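Local coordinates for listeriolysin O (Listeria monocytogenes, PDB 4CDB), which binds cholesterol-containing host membranes and, after a major conformational change, inserts into them as an oligomeric pore that causes cytolysis, at residues A[275-278]-A[279-283]. Numbering follows the deposited sequence.
With NA (sodium ion), chain Q.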
loop_
_atom_site.group_PDB
_atom_site.type_symbol
_atom_site.label_atom_id
_atom_site.label_comp_id
_atom_site.label_asym_id
_atom_site.label_seq_id
_atom_site.Cartn_x
_atom_site.Cartn_y
_atom_site.Cartn_z
ATOM N N THR A 275 1.920 -1.300 -16.792
ATOM C CA THR A 275 0.981 -2.072 -15.987
ATOM C C THR A 275 1.714 -3.102 -15.130
ATOM O O THR A 275 1.091 -3.922 -14.457
ATOM C CB THR A 275 -0.050 -2.790 -16.878
ATOM O OG1 THR A 275 -1.027 -3.442 -16.058
ATOM C CG2 THR A 275 0.640 -3.821 -17.760
ATOM N N LYS A 276 3.043 -3.048 -15.160
ATOM C CA LYS A 276 3.873 -4.001 -14.430
ATOM C C LYS A 276 4.556 -3.379 -13.215
ATOM O O LYS A 276 5.403 -4.012 -12.582
ATOM C CB LYS A 276 4.937 -4.596 -15.354
ATOM C CG LYS A 276 4.435 -5.680 -16.288
ATOM C CD LYS A 276 5.579 -6.245 -17.115
ATOM C CE LYS A 276 5.191 -7.551 -17.787
ATOM N NZ LYS A 276 4.008 -7.395 -18.676
ATOM N N VAL A 277 4.184 -2.143 -12.895
ATOM C CA VAL A 277 4.817 -1.396 -11.811
ATOM C C VAL A 277 4.749 -2.124 -10.465
ATOM O O VAL A 277 5.735 -2.169 -9.728
ATOM C CB VAL A 277 4.223 0.024 -11.688
ATOM C CG1 VAL A 277 4.790 0.745 -10.480
ATOM C CG2 VAL A 277 4.501 0.815 -12.956
ATOM N N LYS A 278 3.592 -2.706 -10.163
ATOM C CA LYS A 278 3.414 -3.473 -8.931
ATOM C C LYS A 278 4.412 -4.627 -8.852
ATOM O O LYS A 278 5.124 -4.774 -7.859
ATOM C CB LYS A 278 1.983 -4.010 -8.833
ATOM C CG LYS A 278 1.676 -4.769 -7.546
ATOM C CD LYS A 278 1.622 -3.836 -6.343
ATOM C CE LYS A 278 1.108 -4.549 -5.097
ATOM N NZ LYS A 278 2.025 -5.629 -4.632
ATOM N N ALA A 279 4.466 -5.433 -9.909
ATOM C CA ALA A 279 5.387 -6.565 -9.972
ATOM C C ALA A 279 6.836 -6.101 -9.876
ATOM O O ALA A 279 7.667 -6.753 -9.243
ATOM C CB ALA A 279 5.167 -7.355 -11.251
ATOM N N ALA A 280 7.130 -4.970 -10.509
ATOM C CA ALA A 280 8.457 -4.374 -10.435
ATOM C C ALA A 280 8.777 -3.959 -9.004
ATOM O O ALA A 280 9.872 -4.222 -8.502
ATOM C CB ALA A 280 8.551 -3.182 -11.367
ATOM N N PHE A 281 7.815 -3.305 -8.358
ATOM C CA PHE A 281 7.955 -2.892 -6.966
ATOM C C PHE A 281 8.155 -4.102 -6.058
ATOM O O PHE A 281 8.985 -4.075 -5.149
ATOM C CB PHE A 281 6.727 -2.099 -6.509
ATOM C CG PHE A 281 6.718 -0.663 -6.963
ATOM C CD1 PHE A 281 7.812 -0.112 -7.611
ATOM C CD2 PHE A 281 5.613 0.141 -6.727
ATOM C CE1 PHE A 281 7.802 1.212 -8.022
ATOM C CE2 PHE A 281 5.597 1.464 -7.134
ATOM C CZ PHE A 281 6.693 2.001 -7.782
ATOM N N ASP A 282 7.390 -5.161 -6.309
ATOM C CA ASP A 282 7.471 -6.382 -5.512
ATOM C C ASP A 282 8.865 -7.009 -5.557
ATOM O O ASP A 282 9.351 -7.535 -4.556
ATOM C CB ASP A 282 6.426 -7.404 -5.975
ATOM C CG ASP A 282 5.002 -6.925 -5.756
ATOM O OD1 ASP A 282 4.775 -6.124 -4.825
ATOM O OD2 ASP A 282 4.107 -7.354 -6.517
ATOM N N ALA A 283 9.500 -6.945 -6.724
ATOM C CA ALA A 283 10.815 -7.544 -6.923
ATOM C C ALA A 283 11.916 -6.740 -6.236
ATOM O O ALA A 283 12.842 -7.309 -5.656
ATOM C CB ALA A 283 11.111 -7.690 -8.411
HETATM NA NA NA Q . 5.485 -3.797 -3.428
HETATM O O HOH W 1 2.193 -5.672 -11.824
#
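Lys278 and Asp282 are joined by a salt bridge along the first turn of helix 277-286. The lysine's CB only launches the chain; CG, anti to its own backbone N (chi1 -177°), makes the first real contact, 3.7 Å from Asp282 OD2. A bend at chi2 (70°) swings CD and CE alongside OD1, and a second at chi4 brings NZ to the syn lone pair of Asp282 OD1 at 2.8 Å, with a weaker bond to OD2. Lysine suits this place because its long, flexible chain can reach forward along one helical turn to the carboxylate four residues on. On the buried side, the branched Val277 offers its CG1 methyl to one face of the flat Phe281 ring, 3.6 Å from the centroid, a CH-pi contact; both residues also pack on strand 262-270. Lys276 is the N-cap residue, and a water accepts from Ala279 N at the helix start. The segment is expected to become a transmembrane beta strand in the pore, so these i to i+4 contacts probably belong to the soluble form. Aspartate's two oxygens meet the ammonium while OD1 also binds a sodium ion with Glu209; one carboxylate serves two cations, which probably favours its ionised state.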